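Local coordinates for protein acetolactate synthase, small subunit (PDB 2FGC) that serves as the probably regulatory small subunit of acetolactate synthase, a dimer whose chains each hold two ferredoxin-like domains, at residues 109-114 and 182-187; 29-34 and 101-106; 48-53 and 85-90. All blocks are in the same frame, centred on the assembly; numbering follows the deposited sequence.

Interaction 1: residues 109-114 and 182-187; sequences NRVERE and MNRWNV
Val111 and Met182 (a selenomethionine) face each other as an antiparallel hydrogen-bonded pair, joining the first and last strands of the second βαββαβ, ferredoxin-like domain. Each backbone serves the other: Val111 N gives to Met182 O at 2.9 Å, and Met182 N gives to Val111 O at 3.2 Å. Their side chains run side by side on the same face of the sheet, with Val111 CG2 3.9 Å from Met182 CB. One residue along, Arg110 and Asn183 form the non-hydrogen-bonded pair, with diverging side chains; their polar groups turn instead to Asp104, whose backbone O takes Arg110 NH1 and whose backbone N gives to Asn183 OD1. The strand 171-183 ends there, yet the ladder gains one further bond, from Arg184 N to Asn109 O at 2.8 Å, with an N-H...O angle of 160°. Arg184 then folds back over the neighbouring strand. With CG beside its own backbone N (chi1 -81°) and the chain extended onward to NE, it crosses the Val111 side chain at about a right angle. Arg184 NH1 forms a salt bridge with Asp142 and a hydrogen bond to Ile141 O, and Asn183 O accepts from Lys119 NZ, all of the second subunit. Arg184 NE gives a weak bond to Arg110 O at 3.2 Å, while Val111 CG1 lies over one guanidinium face, 3.4 Å above its plane and offset toward the rim.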
ATOM      1  N   ASN A 109      17.135 -12.752  -0.263  1.00 58.80           N
ATOM      2  CA  ASN A 109      16.423 -13.529  -1.290  1.00 56.45           C
ATOM      3  C   ASN A 109      15.117 -12.866  -1.771  1.00 56.08           C
ATOM      4  O   ASN A 109      14.447 -13.341  -2.688  1.00 55.76           O
ATOM      5  CB  ASN A 109      16.104 -14.921  -0.762  1.00 55.41           C
ATOM      6  CG  ASN A 109      17.310 -15.885  -0.774  1.00 56.71           C
ATOM      7  OD1 ASN A 109      18.352 -15.632  -1.367  1.00 52.57           O
ATOM      8  ND2 ASN A 109      17.136 -17.014  -0.128  1.00 61.59           N
ATOM      9  N   ARG A 110      14.774 -11.746  -1.158  1.00 54.01           N
ATOM     10  CA  ARG A 110      13.523 -11.064  -1.469  1.00 54.90           C
ATOM     11  C   ARG A 110      13.773  -9.569  -1.645  1.00 55.45           C
ATOM     12  O   ARG A 110      14.835  -9.079  -1.294  1.00 52.91           O
ATOM     13  CB  ARG A 110      12.535 -11.275  -0.313  1.00 54.32           C
ATOM     14  CG  ARG A 110      13.145 -10.909   1.033  1.00 52.76           C
ATOM     15  CD  ARG A 110      12.117 -10.993   2.094  1.00 57.53           C
ATOM     16  NE  ARG A 110      12.539 -10.309   3.297  1.00 50.67           N
ATOM     17  CZ  ARG A 110      12.735 -10.900   4.462  1.00 60.72           C
ATOM     18  NH1 ARG A 110      12.542 -12.198   4.600  1.00 63.81           N
ATOM     19  NH2 ARG A 110      13.114 -10.179   5.493  1.00 62.17           N
ATOM     20  N   VAL A 111      12.785  -8.856  -2.179  1.00 55.19           N
ATOM     21  CA  VAL A 111      12.742  -7.396  -2.085  1.00 55.37           C
ATOM     22  C   VAL A 111      11.524  -6.976  -1.234  1.00 56.33           C
ATOM     23  O   VAL A 111      10.496  -7.671  -1.267  1.00 52.76           O
ATOM     24  CB  VAL A 111      12.652  -6.768  -3.464  1.00 57.98           C
ATOM     25  CG1 VAL A 111      14.020  -6.802  -4.155  1.00 60.18           C
ATOM     26  CG2 VAL A 111      11.624  -7.467  -4.307  1.00 54.77           C
ATOM     27  N   GLU A 112      11.648  -5.886  -0.458  1.00 55.67           N
ATOM     28  CA  GLU A 112      10.540  -5.366   0.379  1.00 58.07           C
ATOM     29  C   GLU A 112      10.499  -3.864   0.181  1.00 56.26           C
ATOM     30  O   GLU A 112      11.519  -3.213   0.232  1.00 49.95           O
ATOM     31  CB  GLU A 112      10.728  -5.687   1.876  1.00 57.60           C
ATOM     32  N   ARG A 113       9.321  -3.315  -0.071  1.00 53.39           N
ATOM     33  CA  ARG A 113       9.211  -1.914  -0.284  1.00 52.59           C
ATOM     34  C   ARG A 113       7.981  -1.425   0.383  1.00 55.06           C
ATOM     35  O   ARG A 113       6.957  -2.127   0.418  1.00 53.51           O
ATOM     36  CB  ARG A 113       9.066  -1.574  -1.764  1.00 52.28           C
ATOM     37  CG  ARG A 113      10.316  -1.793  -2.568  1.00 56.55           C
ATOM     38  CD  ARG A 113      11.363  -0.802  -2.190  1.00 55.78           C
ATOM     39  NE  ARG A 113      12.654  -1.429  -2.407  1.00 66.52           N
ATOM     40  CZ  ARG A 113      13.613  -0.876  -3.111  1.00 73.49           C
ATOM     41  NH1 ARG A 113      13.444   0.341  -3.662  1.00 80.62           N
ATOM     42  NH2 ARG A 113      14.741  -1.545  -3.245  1.00 62.59           N
ATOM     43  N   GLU A 114       8.091  -0.193   0.862  1.00 52.85           N
ATOM     44  CA  GLU A 114       6.984   0.549   1.402  1.00 60.33           C
ATOM     45  C   GLU A 114       6.945   1.947   0.719  1.00 56.53           C
ATOM     46  O   GLU A 114       7.964   2.462   0.281  1.00 54.52           O
ATOM     47  CB  GLU A 114       7.167   0.647   2.928  1.00 56.22           C
ATOM     48  CG  GLU A 114       6.071   1.407   3.652  1.00 71.06           C
ATOM     49  CD  GLU A 114       6.014   1.057   5.154  1.00 73.14           C
ATOM     50  OE1 GLU A 114       7.105   0.688   5.697  1.00 85.95           O
ATOM     51  OE2 GLU A 114       4.885   1.119   5.767  1.00 75.10           O
HETATM   52  N   MSE A 182       8.283  -9.568  -2.600  1.00 50.96           N
HETATM   53  CA  MSE A 182       8.396 -10.531  -3.680  1.00 57.53           C
HETATM   54  C   MSE A 182       9.734 -11.254  -3.504  1.00 52.57           C
HETATM   55  O   MSE A 182      10.710 -10.650  -3.041  1.00 51.21           O
HETATM   56  CB  MSE A 182       8.478  -9.751  -4.978  1.00 54.85           C
HETATM   57  CG  MSE A 182       8.217 -10.506  -6.220  1.00 65.67           C
HETATM   58 SE   MSE A 182       7.632  -9.149  -7.552  1.00 73.16          SE
HETATM   59  CE  MSE A 182       5.629  -8.835  -7.022  1.00 76.61           C
ATOM     60  N   ASN A 183       9.780 -12.520  -3.911  1.00 46.77           N
ATOM     61  CA  ASN A 183      11.030 -13.205  -4.039  1.00 47.12           C
ATOM     62  C   ASN A 183      11.821 -12.672  -5.237  1.00 46.94           C
ATOM     63  O   ASN A 183      11.255 -12.409  -6.312  1.00 49.34           O
ATOM     64  CB  ASN A 183      10.802 -14.717  -4.171  1.00 48.08           C
ATOM     65  CG  ASN A 183      10.157 -15.333  -2.924  1.00 51.28           C
ATOM     66  OD1 ASN A 183      10.566 -15.070  -1.791  1.00 51.99           O
ATOM     67  ND2 ASN A 183       9.152 -16.157  -3.136  1.00 48.75           N
ATOM     68  N   ARG A 184      13.128 -12.536  -5.051  1.00 43.72           N
ATOM     69  CA  ARG A 184      14.033 -12.246  -6.126  1.00 47.22           C
ATOM     70  C   ARG A 184      14.035 -13.341  -7.164  1.00 50.93           C
ATOM     71  O   ARG A 184      13.605 -14.450  -6.883  1.00 54.96           O
ATOM     72  CB  ARG A 184      15.443 -12.061  -5.572  1.00 45.60           C
ATOM     73  CG  ARG A 184      15.595 -10.639  -4.997  1.00 45.76           C
ATOM     74  CD  ARG A 184      17.013 -10.482  -4.426  1.00 51.55           C
ATOM     75  NE  ARG A 184      17.070  -9.364  -3.511  1.00 55.54           N
ATOM     76  CZ  ARG A 184      17.252  -8.107  -3.896  1.00 57.27           C
ATOM     77  NH1 ARG A 184      17.414  -7.797  -5.183  1.00 49.09           N
ATOM     78  NH2 ARG A 184      17.269  -7.165  -2.994  1.00 58.36           N
ATOM     79  N   TRP A 185      14.466 -13.009  -8.380  1.00 53.42           N
ATOM     80  CA  TRP A 185      14.880 -14.004  -9.345  1.00 53.01           C
ATOM     81  C   TRP A 185      15.991 -14.869  -8.766  1.00 57.30           C
ATOM     82  O   TRP A 185      16.934 -14.350  -8.120  1.00 53.40           O
ATOM     83  CB  TRP A 185      15.421 -13.323 -10.580  1.00 52.19           C
ATOM     84  CG  TRP A 185      14.361 -12.777 -11.444  1.00 52.94           C
ATOM     85  CD1 TRP A 185      13.943 -11.478 -11.485  1.00 49.44           C
ATOM     86  CD2 TRP A 185      13.542 -13.498 -12.382  1.00 49.98           C
ATOM     87  NE1 TRP A 185      12.937 -11.334 -12.404  1.00 46.92           N
ATOM     88  CE2 TRP A 185      12.657 -12.551 -12.968  1.00 53.15           C
ATOM     89  CE3 TRP A 185      13.459 -14.848 -12.774  1.00 57.31           C
ATOM     90  CZ2 TRP A 185      11.701 -12.897 -13.959  1.00 53.41           C
ATOM     91  CZ3 TRP A 185      12.515 -15.211 -13.774  1.00 57.18           C
ATOM     92  CH2 TRP A 185      11.626 -14.226 -14.336  1.00 57.18           C
ATOM     93  N   ASN A 186      15.881 -16.179  -9.001  1.00 63.10           N
ATOM     94  CA  ASN A 186      16.929 -17.113  -8.640  1.00 70.73           C
ATOM     95  C   ASN A 186      18.224 -16.831  -9.381  1.00 74.97           C
ATOM     96  O   ASN A 186      18.223 -16.655 -10.632  1.00 74.71           O
ATOM     97  CB  ASN A 186      16.500 -18.544  -8.898  1.00 74.87           C
ATOM     98  CG  ASN A 186      16.028 -19.232  -7.640  1.00 84.00           C
ATOM     99  OD1 ASN A 186      16.832 -19.489  -6.741  1.00 92.48           O
ATOM    100  ND2 ASN A 186      14.726 -19.537  -7.560  1.00 88.26           N
ATOM    101  N   VAL A 187      19.302 -16.761  -8.588  1.00 76.99           N
ATOM    102  CA  VAL A 187      20.662 -16.442  -9.064  1.00 79.77           C
ATOM    103  C   VAL A 187      21.583 -17.643  -8.848  1.00 81.46           C
ATOM    104  O   VAL A 187      21.498 -18.655  -9.557  1.00 83.18           O
ATOM    105  CB  VAL A 187      21.266 -15.205  -8.327  1.00 77.10           C
TER

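Interaction 2: residues 29-34 and 101-106; sequences EHLVSM and TPIDPL
Between Leu31 and Ile103, and between Ser33 and Thr101, the flat groups that meet are peptides. Ile103 N sits above the plane of the Leu31 carbonyl, 38° out of it, and still makes a straight bond to Leu31 O at 3.0 Å. The return link of this pair is not direct: a water accepts from Leu31 N and donates to Ile103 O. Ser33 and Thr101 exchange two bonds: Ser33 N to Thr101 O at 2.6 Å and Thr101 N to Ser33 O at 2.7 Å. Val32 CG2, the branch anti to Val32 N, stands 3.7 Å from that same Thr101 O. Ile103 packs where the chain leaves the sheet: its CB lies 3.9 Å from Leu31 CB, and its CG1, beside its backbone N (chi1 -80°), carries CD1 along to 3.6 Å from Ser33 CB. Ser33 OG is hydrogen-bonded to Arg72 on strand 70-79, on the other flank of strand 28-37. Asp104 OD1 then accepts from Leu106 N with its anti lone pair, an Asx turn that shapes the departing chain. Together these contacts attach the edge strand 97-102 to the inner strand 28-37, the β4-β1 pairing of the βαββαβ ACT domain.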
ATOM      1  N   GLU A  29       9.103 -11.864  12.253  1.00 57.79           N
ATOM      2  CA  GLU A  29       8.129 -11.412  11.260  1.00 60.04           C
ATOM      3  C   GLU A  29       8.200 -12.302  10.001  1.00 62.26           C
ATOM      4  O   GLU A  29       9.274 -12.564   9.480  1.00 61.57           O
ATOM      5  CB  GLU A  29       8.356  -9.948  10.912  1.00 60.82           C
ATOM      6  N   HIS A  30       7.053 -12.794   9.541  1.00 63.24           N
ATOM      7  CA  HIS A  30       6.985 -13.608   8.333  1.00 62.38           C
ATOM      8  C   HIS A  30       6.180 -12.916   7.256  1.00 60.94           C
ATOM      9  O   HIS A  30       5.230 -12.199   7.536  1.00 61.91           O
ATOM     10  CB  HIS A  30       6.371 -14.973   8.619  1.00 61.86           C
ATOM     11  CG  HIS A  30       7.057 -15.719   9.715  1.00 67.38           C
ATOM     12  ND1 HIS A  30       8.223 -16.427   9.515  1.00 72.50           N
ATOM     13  CD2 HIS A  30       6.756 -15.852  11.026  1.00 66.21           C
ATOM     14  CE1 HIS A  30       8.603 -16.974  10.657  1.00 73.59           C
ATOM     15  NE2 HIS A  30       7.730 -16.639  11.590  1.00 74.52           N
ATOM     16  N   LEU A  31       6.543 -13.170   6.011  1.00 56.03           N
ATOM     17  CA  LEU A  31       5.866 -12.542   4.911  1.00 53.22           C
ATOM     18  C   LEU A  31       5.180 -13.562   4.002  1.00 51.32           C
ATOM     19  O   LEU A  31       5.757 -14.581   3.655  1.00 44.62           O
ATOM     20  CB  LEU A  31       6.867 -11.701   4.129  1.00 51.88           C
ATOM     21  CG  LEU A  31       7.203 -10.305   4.653  1.00 53.80           C
ATOM     22  CD1 LEU A  31       8.528  -9.766   4.031  1.00 48.79           C
ATOM     23  CD2 LEU A  31       6.015  -9.329   4.410  1.00 50.29           C
ATOM     24  N   VAL A  32       3.937 -13.296   3.633  1.00 52.35           N
ATOM     25  CA  VAL A  32       3.225 -14.217   2.756  1.00 55.45           C
ATOM     26  C   VAL A  32       2.430 -13.476   1.669  1.00 58.22           C
ATOM     27  O   VAL A  32       1.837 -12.420   1.871  1.00 59.46           O
ATOM     28  CB  VAL A  32       2.480 -15.358   3.538  1.00 53.76           C
ATOM     29  CG1 VAL A  32       1.842 -14.854   4.789  1.00 62.52           C
ATOM     30  CG2 VAL A  32       1.484 -16.050   2.699  1.00 58.40           C
ATOM     31  N   SER A  33       2.495 -13.999   0.476  1.00 55.82           N
ATOM     32  CA  SER A  33       1.765 -13.392  -0.581  1.00 57.82           C
ATOM     33  C   SER A  33       0.596 -14.302  -0.931  1.00 57.68           C
ATOM     34  O   SER A  33       0.679 -15.519  -0.784  1.00 56.61           O
ATOM     35  CB  SER A  33       2.702 -13.204  -1.762  1.00 56.07           C
ATOM     36  OG  SER A  33       2.086 -12.340  -2.672  1.00 72.68           O
HETATM   37  N   MSE A  34      -0.503 -13.734  -1.391  1.00 56.52           N
HETATM   38  CA  MSE A  34      -1.679 -14.533  -1.515  1.00 63.31           C
HETATM   39  C   MSE A  34      -2.568 -14.056  -2.635  1.00 56.95           C
HETATM   40  O   MSE A  34      -2.850 -12.884  -2.724  1.00 54.60           O
HETATM   41  CB  MSE A  34      -2.422 -14.365  -0.224  1.00 61.86           C
HETATM   42  CG  MSE A  34      -3.271 -15.455   0.103  1.00 70.79           C
HETATM   43 SE   MSE A  34      -3.979 -15.060   1.915  1.00 87.21          SE
HETATM   44  CE  MSE A  34      -2.191 -15.023   3.011  1.00 93.00           C
ATOM     45  N   THR A 101       1.618 -17.993  -1.312  1.00 59.96           N
ATOM     46  CA  THR A 101       3.056 -18.007  -1.628  1.00 62.29           C
ATOM     47  C   THR A 101       3.838 -17.417  -0.435  1.00 57.87           C
ATOM     48  O   THR A 101       3.786 -16.210  -0.197  1.00 53.30           O
ATOM     49  CB  THR A 101       3.380 -17.064  -2.858  1.00 61.62           C
ATOM     50  OG1 THR A 101       2.571 -17.417  -3.990  1.00 72.25           O
ATOM     51  CG2 THR A 101       4.895 -17.082  -3.248  1.00 65.76           C
ATOM     52  N   PRO A 102       4.542 -18.256   0.327  1.00 57.79           N
ATOM     53  CA  PRO A 102       5.475 -17.661   1.304  1.00 57.18           C
ATOM     54  C   PRO A 102       6.641 -16.914   0.618  1.00 55.05           C
ATOM     55  O   PRO A 102       7.152 -17.321  -0.434  1.00 53.66           O
ATOM     56  CB  PRO A 102       5.990 -18.852   2.103  1.00 55.57           C
ATOM     57  CG  PRO A 102       5.088 -19.992   1.748  1.00 63.51           C
ATOM     58  CD  PRO A 102       4.520 -19.722   0.378  1.00 58.60           C
ATOM     59  N   ILE A 103       7.002 -15.789   1.193  1.00 54.74           N
ATOM     60  CA  ILE A 103       8.156 -15.039   0.745  1.00 55.88           C
ATOM     61  C   ILE A 103       9.377 -15.497   1.520  1.00 57.43           C
ATOM     62  O   ILE A 103       9.305 -15.779   2.709  1.00 57.89           O
ATOM     63  CB  ILE A 103       7.940 -13.547   0.919  1.00 56.07           C
ATOM     64  CG1 ILE A 103       7.084 -13.035  -0.237  1.00 57.50           C
ATOM     65  CG2 ILE A 103       9.234 -12.841   0.903  1.00 50.13           C
ATOM     66  CD1 ILE A 103       5.748 -12.713   0.185  1.00 67.23           C
ATOM     67  N   ASP A 104      10.496 -15.595   0.817  1.00 58.98           N
ATOM     68  CA  ASP A 104      11.717 -16.081   1.378  1.00 56.89           C
ATOM     69  C   ASP A 104      12.006 -15.339   2.675  1.00 57.18           C
ATOM     70  O   ASP A 104      11.866 -14.119   2.724  1.00 55.36           O
ATOM     71  CB  ASP A 104      12.865 -15.927   0.390  1.00 55.89           C
ATOM     72  CG  ASP A 104      14.031 -16.877   0.700  1.00 61.15           C
ATOM     73  OD1 ASP A 104      14.669 -16.716   1.769  1.00 62.02           O
ATOM     74  OD2 ASP A 104      14.323 -17.785  -0.125  1.00 65.15           O
ATOM     75  N   PRO A 105      12.326 -16.096   3.751  1.00 57.80           N
ATOM     76  CA  PRO A 105      12.788 -15.527   5.032  1.00 58.39           C
ATOM     77  C   PRO A 105      14.197 -14.890   5.000  1.00 59.64           C
ATOM     78  O   PRO A 105      14.495 -14.043   5.839  1.00 60.03           O
ATOM     79  CB  PRO A 105      12.711 -16.720   5.987  1.00 57.97           C
ATOM     80  CG  PRO A 105      12.866 -17.926   5.096  1.00 56.25           C
ATOM     81  CD  PRO A 105      12.190 -17.572   3.812  1.00 56.57           C
ATOM     82  N   LEU A 106      15.041 -15.252   4.032  1.00 61.28           N
ATOM     83  CA  LEU A 106      16.313 -14.553   3.838  1.00 61.48           C
ATOM     84  C   LEU A 106      16.139 -13.192   3.135  1.00 61.89           C
ATOM     85  O   LEU A 106      15.674 -13.130   1.975  1.00 56.90           O
ATOM     86  CB  LEU A 106      17.281 -15.423   3.055  1.00 64.27           C
ATOM     87  CG  LEU A 106      18.374 -16.087   3.883  1.00 74.98           C
ATOM     88  CD1 LEU A 106      19.302 -14.996   4.461  1.00 85.73           C
ATOM     89  CD2 LEU A 106      17.796 -16.989   4.972  1.00 77.06           C
TER
HETATM   90  O   HOH W   1       8.974 -14.812   5.610  1.00 75.08           O

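Interaction 3: residues 48-53 and 85-90; sequences NLFARR and EQIEKQ
Arg53 NE sits beside the side-chain amide of Gln90, 3.3 Å from Gln90 OE1, while Gln86 OE1 approaches the same nitrogen obliquely from farther off, at 4.1 Å. The Gln90 amide comes up to the edge of the guanidinium rather than over a face, and the two planes are turned 59° apart, with the side chains crossing at about a right angle. Aliphatic parts support the approach: Arg53 CG lies 3.8 Å from Gln90 CG. Arg53 lies just past the end of helix 42-51, where Arg52 leaves helical geometry; its CG is anti to the backbone N (chi1 -156°) and the chain then bends at chi2, swinging NE across to the helix 83-91. One turn earlier, Leu49 points toward the other helix and sets CD1 4.0 Å from Gln90 CB. Deeper in, Phe50 CZ makes a looser contact with Ile87 CG2 at 4.5 Å. Phe55, in the loop that follows, meets the Phe50 ring edge-to-face and touches Gln86, Ile87 and Gln90. Phe50 packs on Ile75 and Ile87 on Val77, both of strand 70-79, so the two helices lie together on one face of the sheet, the α/β sandwich of an ACT domain.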
ATOM      1  N   ASN A  48     -11.722 -12.072   8.844  1.00 59.16           N
ATOM      2  CA  ASN A  48     -12.385 -12.915   9.842  1.00 62.33           C
ATOM      3  C   ASN A  48     -11.533 -14.129  10.223  1.00 63.54           C
ATOM      4  O   ASN A  48     -11.262 -14.358  11.414  1.00 60.81           O
ATOM      5  CB  ASN A  48     -13.793 -13.340   9.387  1.00 64.32           C
ATOM      6  CG  ASN A  48     -14.897 -12.394   9.881  1.00 68.20           C
ATOM      7  OD1 ASN A  48     -15.537 -11.698   9.083  1.00 71.90           O
ATOM      8  ND2 ASN A  48     -15.127 -12.375  11.201  1.00 67.34           N
ATOM      9  N   LEU A  49     -11.089 -14.864   9.198  1.00 67.05           N
ATOM     10  CA  LEU A  49     -10.262 -16.071   9.346  1.00 71.16           C
ATOM     11  C   LEU A  49      -8.974 -15.808  10.093  1.00 71.54           C
ATOM     12  O   LEU A  49      -8.477 -16.662  10.818  1.00 72.90           O
ATOM     13  CB  LEU A  49      -9.889 -16.646   7.969  1.00 73.56           C
ATOM     14  CG  LEU A  49      -8.857 -17.791   7.951  1.00 76.10           C
ATOM     15  CD1 LEU A  49      -9.415 -19.117   8.531  1.00 77.52           C
ATOM     16  CD2 LEU A  49      -8.355 -17.978   6.554  1.00 81.66           C
ATOM     17  N   PHE A  50      -8.414 -14.633   9.891  1.00 72.39           N
ATOM     18  CA  PHE A  50      -7.154 -14.322  10.526  1.00 74.72           C
ATOM     19  C   PHE A  50      -7.317 -13.867  11.953  1.00 74.59           C
ATOM     20  O   PHE A  50      -6.506 -14.226  12.811  1.00 75.84           O
ATOM     21  CB  PHE A  50      -6.376 -13.337   9.678  1.00 76.34           C
ATOM     22  CG  PHE A  50      -5.789 -13.972   8.468  1.00 80.43           C
ATOM     23  CD1 PHE A  50      -6.307 -15.189   7.996  1.00 84.47           C
ATOM     24  CD2 PHE A  50      -4.725 -13.391   7.803  1.00 79.29           C
ATOM     25  CE1 PHE A  50      -5.776 -15.814   6.881  1.00 88.18           C
ATOM     26  CE2 PHE A  50      -4.185 -14.006   6.678  1.00 84.44           C
ATOM     27  CZ  PHE A  50      -4.717 -15.217   6.214  1.00 84.45           C
ATOM     28  N   ALA A  51      -8.382 -13.108  12.203  1.00 73.53           N
ATOM     29  CA  ALA A  51      -8.727 -12.684  13.551  1.00 73.48           C
ATOM     30  C   ALA A  51      -9.132 -13.878  14.431  1.00 74.52           C
ATOM     31  O   ALA A  51      -8.561 -14.062  15.514  1.00 74.10           O
ATOM     32  CB  ALA A  51      -9.807 -11.618  13.518  1.00 72.24           C
ATOM     33  N   ARG A  52     -10.079 -14.696  13.950  1.00 75.51           N
ATOM     34  CA  ARG A  52     -10.548 -15.894  14.684  1.00 76.76           C
ATOM     35  C   ARG A  52      -9.651 -17.124  14.449  1.00 77.23           C
ATOM     36  O   ARG A  52     -10.147 -18.259  14.313  1.00 76.98           O
ATOM     37  CB  ARG A  52     -12.027 -16.215  14.369  1.00 76.10           C
ATOM     38  N   ARG A  53      -8.340 -16.867  14.385  1.00 76.59           N
ATOM     39  CA  ARG A  53      -7.290 -17.893  14.379  1.00 74.76           C
ATOM     40  C   ARG A  53      -6.071 -17.465  15.237  1.00 74.77           C
ATOM     41  O   ARG A  53      -5.119 -18.242  15.422  1.00 73.96           O
ATOM     42  CB  ARG A  53      -6.874 -18.231  12.944  1.00 72.58           C
ATOM     43  CG  ARG A  53      -6.270 -19.605  12.778  1.00 69.36           C
ATOM     44  CD  ARG A  53      -7.335 -20.659  12.965  1.00 66.68           C
ATOM     45  NE  ARG A  53      -6.784 -21.956  13.338  1.00 70.98           N
ATOM     46  CZ  ARG A  53      -6.985 -22.556  14.514  1.00 80.32           C
ATOM     47  NH1 ARG A  53      -7.717 -21.984  15.467  1.00 83.30           N
ATOM     48  NH2 ARG A  53      -6.449 -23.743  14.744  1.00 81.56           N
ATOM     49  N   GLU A  85       3.163 -22.394   7.873  1.00 73.11           N
ATOM     50  CA  GLU A  85       2.311 -23.567   7.669  1.00 72.45           C
ATOM     51  C   GLU A  85       0.884 -23.268   8.080  1.00 69.51           C
ATOM     52  O   GLU A  85      -0.050 -23.501   7.326  1.00 70.39           O
ATOM     53  CB  GLU A  85       2.820 -24.783   8.464  1.00 74.91           C
ATOM     54  CG  GLU A  85       3.949 -25.588   7.804  1.00 80.09           C
ATOM     55  CD  GLU A  85       5.115 -24.710   7.330  1.00 88.17           C
ATOM     56  OE1 GLU A  85       5.667 -25.017   6.250  1.00 86.60           O
ATOM     57  OE2 GLU A  85       5.470 -23.713   8.021  1.00 88.80           O
ATOM     58  N   GLN A  86       0.736 -22.743   9.287  1.00 66.21           N
ATOM     59  CA  GLN A  86      -0.563 -22.461   9.857  1.00 64.57           C
ATOM     60  C   GLN A  86      -1.398 -21.580   8.964  1.00 63.52           C
ATOM     61  O   GLN A  86      -2.510 -21.919   8.623  1.00 63.79           O
ATOM     62  CB  GLN A  86      -0.401 -21.817  11.221  1.00 63.26           C
ATOM     63  CG  GLN A  86      -0.458 -22.811  12.342  1.00 68.33           C
ATOM     64  CD  GLN A  86      -1.884 -23.218  12.678  1.00 74.28           C
ATOM     65  OE1 GLN A  86      -2.666 -22.422  13.224  1.00 74.39           O
ATOM     66  NE2 GLN A  86      -2.226 -24.468  12.364  1.00 72.83           N
ATOM     67  N   ILE A  87      -0.841 -20.451   8.575  1.00 64.87           N
ATOM     68  CA  ILE A  87      -1.515 -19.502   7.724  1.00 66.30           C
ATOM     69  C   ILE A  87      -1.921 -20.129   6.404  1.00 65.75           C
ATOM     70  O   ILE A  87      -3.045 -19.947   5.960  1.00 65.44           O
ATOM     71  CB  ILE A  87      -0.598 -18.327   7.470  1.00 66.88           C
ATOM     72  CG1 ILE A  87      -0.678 -17.385   8.648  1.00 69.82           C
ATOM     73  CG2 ILE A  87      -0.961 -17.612   6.191  1.00 67.55           C
ATOM     74  CD1 ILE A  87       0.172 -16.173   8.484  1.00 72.09           C
ATOM     75  N   GLU A  88      -0.989 -20.857   5.794  1.00 66.92           N
ATOM     76  CA  GLU A  88      -1.242 -21.657   4.604  1.00 69.15           C
ATOM     77  C   GLU A  88      -2.455 -22.561   4.809  1.00 66.73           C
ATOM     78  O   GLU A  88      -3.468 -22.367   4.164  1.00 66.11           O
ATOM     79  CB  GLU A  88      -0.001 -22.486   4.263  1.00 71.52           C
ATOM     80  CG  GLU A  88       0.059 -23.067   2.847  1.00 81.04           C
ATOM     81  CD  GLU A  88       1.452 -22.896   2.216  1.00 94.41           C
ATOM     82  OE1 GLU A  88       2.441 -22.786   2.978  1.00 96.97           O
ATOM     83  OE2 GLU A  88       1.566 -22.852   0.965  1.00 96.40           O
ATOM     84  N   LYS A  89      -2.361 -23.512   5.731  1.00 64.96           N
ATOM     85  CA  LYS A  89      -3.468 -24.415   6.030  1.00 63.70           C
ATOM     86  C   LYS A  89      -4.821 -23.701   6.151  1.00 63.08           C
ATOM     87  O   LYS A  89      -5.772 -24.091   5.500  1.00 66.06           O
ATOM     88  CB  LYS A  89      -3.166 -25.218   7.293  1.00 63.62           C
ATOM     89  CG  LYS A  89      -4.233 -26.218   7.671  1.00 62.14           C
ATOM     90  CD  LYS A  89      -3.946 -26.847   9.040  1.00 63.88           C
ATOM     91  N   GLN A  90      -4.881 -22.650   6.966  1.00 62.48           N
ATOM     92  CA  GLN A  90      -6.112 -21.864   7.262  1.00 60.18           C
ATOM     93  C   GLN A  90      -6.629 -20.939   6.151  1.00 57.23           C
ATOM     94  O   GLN A  90      -7.837 -20.744   6.028  1.00 58.08           O
ATOM     95  CB  GLN A  90      -5.899 -20.967   8.491  1.00 60.66           C
ATOM     96  CG  GLN A  90      -5.321 -21.662   9.706  1.00 62.64           C
ATOM     97  CD  GLN A  90      -6.194 -22.762  10.216  1.00 67.44           C
ATOM     98  OE1 GLN A  90      -7.417 -22.659  10.180  1.00 69.80           O
ATOM     99  NE2 GLN A  90      -5.576 -23.834  10.697  1.00 69.94           N
TER

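In the fold
Interactions 2 and 3 belong to the first domain and interaction 1 to the second. Interaction 3 falls within the chain excursion that interaction 2 brings back together, and their centres are about 15 Å apart. They meet where helix packs on sheet, with Met34 CE 4.1 Å from Phe50 CZ and Val32 CG1 4.2 Å from Ile87 CG2. Interactions 1 and 2, centred about 10 Å apart, bring the two domains together, Leu31 of the first packing on Arg110 and Ala181 of the second. Interaction 3 remains about 11 Å, nearest atoms, from interaction 1, though both touch the second subunit. A bound magnesium ion lies about 11 Å from the Leu49 side chain and about 14 Å from that of Thr101.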